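Local coordinates for beta-hydroxyacyl-(Acyl-carrier-protein) dehydratase FabA/FabZ (Xenorhabdus doucetiae, PDB 6QSR), which probably acts as a hotdog-fold 3-hydroxyacyl-ACP dehydratase, working in a heterocomplex during the biosynthesis of aryl polyene pigments, at residues D71-G76 / A120-S125; Q85-W90 / I129-L134; S103-L108 / Y162-T167. All coordinates share one frame; numbering follows the deposited sequence.

Contact 1 (D71-G76 / A120-S125); sequences DGHLPG and AFTQGS
Leu-74 and Phe-121 face each other as an antiparallel hydrogen-bonded pair, and each gives and takes one backbone bond. Phe-121 N donates to Leu-74 O at 2.7 Å, close to straight at 166°. The return bond, Leu-74 N to Phe-121 O, is longer at 3.0 Å. One step on, Pro-75 has no N-H to offer and pairs with Ala-120 as a non-hydrogen-bonded pair. The other end is closed by a side chain: Gln-123 N reaches His-73 ND1 at 3.3 Å, a weak bond that ND1 accepts at the edge of the imidazole and in its plane. The His-73 ring is held on both faces, by Asp-71 O over its centre and by Thr-122 CG2 nearer the rim of the opposite face. Thr-122 O is gripped twice, by Ser-125 N and by Ser-125 OG at 2.7 Å, both from the same face of its plane, which fastens the type II turn from Thr-122 to Ser-125. Asn-69 OD1 takes the N-H groups of Asp-71 and His-73. Apolar contact is limited: Leu-74 CD2 meets Phe-121 CD1 at 3.8 Å, and Phe-121 CE1 lies against Gly-76 CA. Leu-74 and Phe-121 also touch Met-82 of helix 79-97. The arrangement is a short two-stranded antiparallel sheet, strand 74-75 with strand 120-121, next to the start of the central helix of a hotdog fold.

Contact 2 (Q85-W90 / I129-L134); sequences QAIGVW and IQMNLL
Met-131 carries CG anti to its carbonyl carbon (chi1 -51°), which sets CG against Ala-86; the bends at chi2 and chi3 then carry CE to Ile-87. Trp-90 takes the other course: its CG lies anti to the backbone N (chi1 -177°), which carries the indole out from the helix toward Leu-133, near the far end of the strand. Ala-86 CB points toward the strand and settles between two residues of it, 3.6 Å from Met-131 CG and 3.7 Å from Ile-129 CG2. Ile-87 leaves the helix more to one side, but its CG1 arm brings CD1 to 3.8 Å from Met-131 CE, the two chains crossing at about a right angle. Met-131 thus touches two successive helix residues, by its CG and by its terminal methyl. Leu-133 CD2 approaches the benzo part of the indole at Trp-90 CZ2, 3.9 Å away, and here too the two side chains cross at about a right angle. Every one of these meetings is apolar. Helix and strand axes pass 8.6 Å apart at a crossing angle of -60°. The inward-facing residues Ile-129, Met-131 and Leu-133 meet the helix, while Gln-130 and Asn-132 point to the other side of the sheet. Within the hotdog fold this is the central helix 79-97 lying on strand 126-133, which is flanked by strands 51-57 and 140-149; Val-52 of the former touches Trp-90 and Met-131, and Phe-143 of the latter meets the indole edge-to-face.

Contact 3 (S103-L108 / Y162-T167); sequences SALGML and YQPNKT
A single water ties Ser-103, Leu-105 and Pro-164 together where the two segments separate beyond their one beta bridge. It accepts from Ser-103 OG at 2.8 Å and from Leu-105 N, and donates to Pro-164 O at 2.7 Å. The bridge itself joins Met-107 and Tyr-162 as an antiparallel hydrogen-bonded pair. Met-107 N meets Tyr-162 O at 2.8 Å, almost in line with the carbonyl (169°) but bent at the N-H (136°), and Tyr-162 N returns a bond to Met-107 O. Their side chains run together on one side of the sheet. With CG anti to the carbonyl carbon (chi1 -63°) and the chain extended at chi2, Met-107 brings SD into a Met-aromatic contact, oblique to the ring and 3.6 Å from Tyr-162 CD2. Pro-164 CD sits over the centre of one face of that ring, while its CG reaches the same sulfur at 3.9 Å. Tyr-162 OH is bonded to Glu-168. Leu-105 CD1 packs on Lys-166 CA, 3.7 Å away at the first turn of helix 166-174, and Leu-105 also touches Val-35 of the partner chain, an AMP-dependent synthetase and ligase by name. Lys-166 NZ bonds to the carbonyl of that same Val-35. The chemistry is therefore mixed: backbone bonds and a water hold the main-chain groups of the bridge and the Ser-103 hydroxyl, whereas the sulfur, proline and leucine form an apolar patch that extends into the subunit interface.

In the fold
Contact 2 is the buried one, its centre about 6 Å from the centre of the chain, and it is wholly apolar; contacts 1 and 3 lie on opposite sides of the chain's centre, are partly buried, and each combine antiparallel backbone bonds with side-chain packing. Contacts 2 and 3 reach the same sheet, the former through strand 126-133 and the latter where strands 107-116 and 152-162 pair. Contact 1 belongs to a separate two-stranded sheet, but strand 74-75 leads into helix 79-97 and strand 120-121 into strand 126-133, the two elements that meet in contact 2. Contact 3 adds a bridging water and touches the partner subunit, which contact 2 does not reach.

Contact 1 (D71-G76 / A120-S125)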
loop_
_atom_site.group_PDB
_atom_site.type_symbol
_atom_site.label_atom_id
_atom_site.label_comp_id
_atom_site.label_asym_id
_atom_site.label_seq_id
_atom_site.Cartn_x
_atom_site.Cartn_y
_atom_site.Cartn_z
ATOM N N ASP B 71 -15.720 -10.780 6.149
ATOM C CA ASP B 71 -15.529 -11.876 7.091
ATOM C C ASP B 71 -14.686 -11.495 8.323
ATOM O O ASP B 71 -14.346 -12.362 9.132
ATOM C CB ASP B 71 -14.909 -13.067 6.344
ATOM C CG ASP B 71 -15.774 -13.541 5.179
ATOM O OD1 ASP B 71 -15.211 -13.946 4.140
ATOM O OD2 ASP B 71 -17.021 -13.498 5.288
ATOM N N GLY B 72 -14.361 -10.211 8.482
ATOM C CA GLY B 72 -13.575 -9.728 9.626
ATOM C C GLY B 72 -12.057 -9.823 9.499
ATOM O O GLY B 72 -11.345 -9.591 10.488
ATOM N N HIS B 73 -11.554 -10.141 8.299
ATOM C CA HIS B 73 -10.116 -10.343 8.076
ATOM C C HIS B 73 -9.491 -9.221 7.252
ATOM O O HIS B 73 -10.169 -8.588 6.451
ATOM C CB HIS B 73 -9.862 -11.705 7.411
ATOM C CG HIS B 73 -10.563 -12.838 8.090
ATOM N ND1 HIS B 73 -10.525 -13.018 9.458
ATOM C CD2 HIS B 73 -11.342 -13.831 7.601
ATOM C CE1 HIS B 73 -11.242 -14.078 9.780
ATOM N NE2 HIS B 73 -11.750 -14.588 8.674
ATOM N N LEU B 74 -8.202 -8.967 7.490
ATOM C CA LEU B 74 -7.430 -7.977 6.737
ATOM C C LEU B 74 -6.871 -8.637 5.493
ATOM O O LEU B 74 -6.074 -9.561 5.607
ATOM C CB LEU B 74 -6.267 -7.423 7.576
ATOM C CG LEU B 74 -5.396 -6.365 6.877
ATOM C CD1 LEU B 74 -6.162 -5.059 6.699
ATOM C CD2 LEU B 74 -4.063 -6.149 7.602
ATOM N N PRO B 75 -7.254 -8.156 4.296
ATOM C CA PRO B 75 -6.709 -8.775 3.090
ATOM C C PRO B 75 -5.177 -8.737 3.046
ATOM O O PRO B 75 -4.566 -7.780 3.535
ATOM C CB PRO B 75 -7.305 -7.927 1.967
ATOM C CG PRO B 75 -8.577 -7.414 2.527
ATOM C CD PRO B 75 -8.264 -7.134 3.969
ATOM N N GLY B 76 -4.586 -9.791 2.473
ATOM C CA GLY B 76 -3.139 -9.959 2.387
ATOM C C GLY B 76 -2.368 -8.838 1.731
ATOM O O GLY B 76 -1.237 -8.570 2.110
ATOM N N ALA B 120 -5.653 -13.660 3.604
ATOM C CA ALA B 120 -6.007 -12.594 4.547
ATOM C C ALA B 120 -5.436 -12.885 5.920
ATOM O O ALA B 120 -5.140 -14.045 6.248
ATOM C CB ALA B 120 -7.518 -12.426 4.628
ATOM N N PHE B 121 -5.263 -11.830 6.716
ATOM C CA PHE B 121 -4.812 -11.982 8.103
ATOM C C PHE B 121 -6.028 -12.062 9.010
ATOM O O PHE B 121 -6.857 -11.145 9.036
ATOM C CB PHE B 121 -3.927 -10.808 8.520
ATOM C CG PHE B 121 -2.723 -10.610 7.637
ATOM C CD1 PHE B 121 -2.717 -9.625 6.656
ATOM C CD2 PHE B 121 -1.589 -11.407 7.789
ATOM C CE1 PHE B 121 -1.598 -9.440 5.841
ATOM C CE2 PHE B 121 -0.466 -11.224 6.981
ATOM C CZ PHE B 121 -0.485 -10.247 5.997
ATOM N N THR B 122 -6.120 -13.146 9.776
ATOM C CA THR B 122 -7.311 -13.412 10.563
ATOM C C THR B 122 -7.428 -12.446 11.741
ATOM O O THR B 122 -6.427 -12.011 12.319
ATOM C CB THR B 122 -7.370 -14.879 11.042
ATOM O OG1 THR B 122 -6.176 -15.198 11.748
ATOM C CG2 THR B 122 -7.503 -15.827 9.862
ATOM N N GLN B 123 -8.674 -12.095 12.046
ATOM C CA GLN B 123 -9.056 -11.335 13.234
ATOM C C GLN B 123 -8.380 -11.904 14.480
ATOM O O GLN B 123 -8.394 -13.118 14.686
ATOM C CB GLN B 123 -10.580 -11.424 13.413
ATOM C CG GLN B 123 -11.162 -10.437 14.405
ATOM C CD GLN B 123 -11.854 -9.289 13.708
ATOM O OE1 GLN B 123 -12.997 -9.422 13.250
ATOM N NE2 GLN B 123 -11.159 -8.158 13.599
ATOM N N GLY B 124 -7.782 -11.030 15.290
ATOM C CA GLY B 124 -7.020 -11.435 16.480
ATOM C C GLY B 124 -5.519 -11.663 16.292
ATOM O O GLY B 124 -4.797 -11.821 17.278
ATOM N N SER B 125 -5.045 -11.702 15.047
ATOM C CA SER B 125 -3.618 -11.873 14.771
ATOM C C SER B 125 -2.802 -10.660 15.205
ATOM O O SER B 125 -3.143 -9.529 14.865
ATOM C CB SER B 125 -3.374 -12.112 13.282
ATOM O OG SER B 125 -4.052 -13.263 12.828
#

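Contact 2 (Q85-W90 / I129-L134)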
loop_
_atom_site.group_PDB
_atom_site.type_symbol
_atom_site.label_atom_id
_atom_site.label_comp_id
_atom_site.label_asym_id
_atom_site.label_seq_id
_atom_site.Cartn_x
_atom_site.Cartn_y
_atom_site.Cartn_z
ATOM N N GLN B 85 4.740 1.621 5.802
ATOM C CA GLN B 85 4.677 2.471 6.987
ATOM C C GLN B 85 5.774 2.162 7.995
ATOM O O GLN B 85 6.263 3.077 8.639
ATOM C CB GLN B 85 3.291 2.435 7.631
ATOM C CG GLN B 85 2.287 3.224 6.813
ATOM C CD GLN B 85 0.931 3.363 7.467
ATOM O OE1 GLN B 85 0.798 3.278 8.691
ATOM N NE2 GLN B 85 -0.088 3.585 6.651
ATOM N N ALA B 86 6.186 0.898 8.101
ATOM C CA ALA B 86 7.332 0.543 8.934
ATOM C C ALA B 86 8.605 1.247 8.461
ATOM O O ALA B 86 9.383 1.728 9.280
ATOM C CB ALA B 86 7.541 -0.969 8.967
ATOM N N ILE B 87 8.777 1.346 7.143
ATOM C CA ILE B 87 9.903 2.062 6.548
ATOM C C ILE B 87 9.770 3.547 6.891
ATOM O O ILE B 87 10.766 4.213 7.204
ATOM C CB ILE B 87 9.986 1.857 5.005
ATOM C CG1 ILE B 87 10.270 0.390 4.656
ATOM C CG2 ILE B 87 11.076 2.747 4.400
ATOM C CD1 ILE B 87 9.925 0.030 3.222
ATOM N N GLY B 88 8.540 4.056 6.822
ATOM C CA GLY B 88 8.216 5.415 7.260
ATOM C C GLY B 88 8.591 5.721 8.701
ATOM O O GLY B 88 9.108 6.808 8.990
ATOM N N VAL B 89 8.338 4.766 9.597
ATOM C CA VAL B 89 8.715 4.882 11.007
ATOM C C VAL B 89 10.243 4.949 11.134
ATOM O O VAL B 89 10.764 5.805 11.853
ATOM C CB VAL B 89 8.146 3.717 11.853
ATOM C CG1 VAL B 89 8.766 3.680 13.250
ATOM C CG2 VAL B 89 6.622 3.812 11.948
ATOM N N TRP B 90 10.946 4.050 10.439
ATOM C CA TRP B 90 12.410 4.081 10.375
ATOM C C TRP B 90 12.961 5.467 10.033
ATOM O O TRP B 90 13.793 5.997 10.776
ATOM C CB TRP B 90 12.946 3.037 9.391
ATOM C CG TRP B 90 14.437 2.970 9.342
ATOM C CD1 TRP B 90 15.250 2.210 10.130
ATOM C CD2 TRP B 90 15.292 3.695 8.459
ATOM N NE1 TRP B 90 16.560 2.409 9.783
ATOM C CE2 TRP B 90 16.616 3.326 8.765
ATOM C CE3 TRP B 90 15.069 4.640 7.446
ATOM C CZ2 TRP B 90 17.718 3.864 8.091
ATOM C CZ3 TRP B 90 16.162 5.166 6.768
ATOM C CH2 TRP B 90 17.471 4.784 7.099
ATOM N N ILE B 129 5.897 -6.525 11.946
ATOM C CA ILE B 129 6.416 -6.032 10.676
ATOM C C ILE B 129 7.889 -5.646 10.876
ATOM O O ILE B 129 8.200 -4.722 11.627
ATOM C CB ILE B 129 5.569 -4.859 10.142
ATOM C CG1 ILE B 129 4.104 -5.302 9.944
ATOM C CG2 ILE B 129 6.114 -4.364 8.810
ATOM C CD1 ILE B 129 3.214 -5.084 11.141
ATOM N N GLN B 130 8.785 -6.381 10.220
ATOM C CA GLN B 130 10.239 -6.218 10.406
ATOM C C GLN B 130 10.892 -5.921 9.060
ATOM O O GLN B 130 10.866 -6.770 8.161
ATOM C CB GLN B 130 10.835 -7.475 11.046
ATOM C CG GLN B 130 10.512 -7.602 12.529
ATOM C CD GLN B 130 11.114 -8.840 13.178
ATOM O OE1 GLN B 130 12.285 -8.845 13.575
ATOM N NE2 GLN B 130 10.307 -9.889 13.311
ATOM N N MET B 131 11.448 -4.714 8.920
ATOM C CA MET B 131 12.093 -4.264 7.672
ATOM C C MET B 131 13.610 -4.087 7.869
ATOM O O MET B 131 14.048 -3.557 8.895
ATOM C CB MET B 131 11.478 -2.948 7.176
ATOM C CG MET B 131 9.950 -2.927 7.063
ATOM S SD MET B 131 9.334 -4.219 5.966
ATOM C CE MET B 131 9.796 -3.580 4.353
ATOM N N ASN B 132 14.382 -4.531 6.874
ATOM C CA ASN B 132 15.852 -4.443 6.857
ATOM C C ASN B 132 16.302 -3.509 5.737
ATOM O O ASN B 132 15.900 -3.678 4.581
ATOM C CB ASN B 132 16.472 -5.818 6.592
ATOM C CG ASN B 132 16.185 -6.812 7.683
ATOM O OD1 ASN B 132 16.156 -6.468 8.860
ATOM N ND2 ASN B 132 16.004 -8.066 7.301
ATOM N N LEU B 133 17.143 -2.537 6.082
ATOM C CA LEU B 133 17.641 -1.571 5.113
ATOM C C LEU B 133 18.543 -2.237 4.063
ATOM O O LEU B 133 19.473 -2.954 4.416
ATOM C CB LEU B 133 18.423 -0.472 5.842
ATOM C CG LEU B 133 19.123 0.596 4.995
ATOM C CD1 LEU B 133 18.122 1.409 4.190
ATOM C CD2 LEU B 133 19.971 1.487 5.896
ATOM N N LEU B 134 18.263 -1.992 2.781
ATOM C CA LEU B 134 19.170 -2.371 1.695
ATOM C C LEU B 134 19.982 -1.136 1.294
ATOM O O LEU B 134 21.197 -1.115 1.488
ATOM C CB LEU B 134 18.404 -2.977 0.501
ATOM C CG LEU B 134 17.486 -4.171 0.811
ATOM C CD1 LEU B 134 16.709 -4.630 -0.417
ATOM C CD2 LEU B 134 18.276 -5.330 1.406
#

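Contact 3 (S103-L108 / Y162-T167)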
loop_
_atom_site.group_PDB
_atom_site.type_symbol
_atom_site.label_atom_id
_atom_site.label_comp_id
_atom_site.label_asym_id
_atom_site.label_seq_id
_atom_site.Cartn_x
_atom_site.Cartn_y
_atom_site.Cartn_z
ATOM N N SER B 103 9.180 14.836 8.017
ATOM C CA SER B 103 8.677 14.620 6.658
ATOM C C SER B 103 7.167 14.884 6.637
ATOM O O SER B 103 6.467 14.534 7.588
ATOM C CB SER B 103 8.969 13.190 6.187
ATOM O OG SER B 103 8.203 12.855 5.045
ATOM N N ALA B 104 6.692 15.534 5.573
ATOM C CA ALA B 104 5.265 15.813 5.369
ATOM C C ALA B 104 4.616 14.891 4.336
ATOM O O ALA B 104 3.391 14.906 4.185
ATOM C CB ALA B 104 5.072 17.270 4.955
ATOM N N LEU B 105 5.424 14.095 3.634
ATOM C CA LEU B 105 4.949 13.262 2.534
ATOM C C LEU B 105 5.754 11.989 2.454
ATOM O O LEU B 105 6.956 12.001 2.689
ATOM C CB LEU B 105 5.118 13.992 1.202
ATOM C CG LEU B 105 4.221 15.192 0.925
ATOM C CD1 LEU B 105 4.840 16.048 -0.168
ATOM C CD2 LEU B 105 2.815 14.746 0.557
ATOM N N GLY B 106 5.087 10.902 2.086
ATOM C CA GLY B 106 5.745 9.618 1.862
ATOM C C GLY B 106 5.109 8.951 0.666
ATOM O O GLY B 106 3.897 9.044 0.471
ATOM N N MET B 107 5.927 8.291 -0.144
ATOM C CA MET B 107 5.433 7.622 -1.330
ATOM C C MET B 107 6.035 6.246 -1.444
ATOM O O MET B 107 7.235 6.066 -1.237
ATOM C CB MET B 107 5.826 8.392 -2.580
ATOM C CG MET B 107 5.248 9.782 -2.670
ATOM S SD MET B 107 5.772 10.471 -4.240
ATOM C CE MET B 107 4.212 11.126 -4.796
ATOM N N LEU B 108 5.190 5.291 -1.801
ATOM C CA LEU B 108 5.649 3.990 -2.208
ATOM C C LEU B 108 5.858 4.052 -3.724
ATOM O O LEU B 108 4.941 4.429 -4.465
ATOM C CB LEU B 108 4.612 2.947 -1.812
ATOM C CG LEU B 108 4.997 1.480 -1.968
ATOM C CD1 LEU B 108 6.164 1.100 -1.079
ATOM C CD2 LEU B 108 3.778 0.632 -1.659
ATOM N N TYR B 162 9.977 6.742 -1.436
ATOM C CA TYR B 162 10.406 8.069 -1.880
ATOM C C TYR B 162 9.744 9.093 -0.968
ATOM O O TYR B 162 8.546 9.000 -0.688
ATOM C CB TYR B 162 10.007 8.242 -3.350
ATOM C CG TYR B 162 10.173 9.604 -4.012
ATOM C CD1 TYR B 162 11.271 10.433 -3.753
ATOM C CD2 TYR B 162 9.247 10.026 -4.975
ATOM C CE1 TYR B 162 11.406 11.661 -4.399
ATOM C CE2 TYR B 162 9.377 11.240 -5.625
ATOM C CZ TYR B 162 10.454 12.052 -5.343
ATOM O OH TYR B 162 10.552 13.257 -6.004
ATOM N N GLN B 163 10.535 10.048 -0.491
ATOM C CA GLN B 163 10.068 11.029 0.482
ATOM C C GLN B 163 10.339 12.426 -0.082
ATOM O O GLN B 163 11.346 13.048 0.252
ATOM C CB GLN B 163 10.766 10.783 1.830
ATOM C CG GLN B 163 9.840 10.891 3.028
ATOM C CD GLN B 163 10.446 10.324 4.296
ATOM O OE1 GLN B 163 9.826 9.506 4.979
ATOM N NE2 GLN B 163 11.664 10.750 4.613
ATOM N N PRO B 164 9.447 12.914 -0.965
ATOM C CA PRO B 164 9.685 14.194 -1.622
ATOM C C PRO B 164 9.294 15.383 -0.757
ATOM O O PRO B 164 8.488 15.235 0.168
ATOM C CB PRO B 164 8.759 14.124 -2.835
ATOM C CG PRO B 164 7.590 13.339 -2.344
ATOM C CD PRO B 164 8.151 12.332 -1.374
ATOM N N ASN B 165 9.871 16.545 -1.067
ATOM C CA ASN B 165 9.352 17.832 -0.600
ATOM C C ASN B 165 8.027 18.093 -1.299
ATOM O O ASN B 165 7.779 17.556 -2.381
ATOM C CB ASN B 165 10.303 18.988 -0.949
ATOM C CG ASN B 165 11.576 18.972 -0.131
ATOM O OD1 ASN B 165 12.206 17.931 0.042
ATOM N ND2 ASN B 165 11.972 20.139 0.367
ATOM N N LYS B 166 7.201 18.943 -0.692
ATOM C CA LYS B 166 5.960 19.417 -1.317
ATOM C C LYS B 166 6.210 20.093 -2.677
ATOM O O LYS B 166 5.435 19.896 -3.613
ATOM C CB LYS B 166 5.227 20.370 -0.365
ATOM C CG LYS B 166 4.002 21.074 -0.928
ATOM C CD LYS B 166 2.904 20.112 -1.342
ATOM C CE LYS B 166 1.645 20.895 -1.682
ATOM N NZ LYS B 166 0.510 20.020 -2.065
ATOM N N THR B 167 7.283 20.881 -2.780
ATOM C CA THR B 167 7.635 21.572 -4.032
ATOM C C THR B 167 8.088 20.592 -5.109
ATOM O O THR B 167 7.752 20.748 -6.284
ATOM C CB THR B 167 8.738 22.625 -3.801
ATOM O OG1 THR B 167 8.337 23.509 -2.748
ATOM C CG2 THR B 167 9.000 23.442 -5.069
HETATM O O HOH W 1 8.465 14.429 2.786
#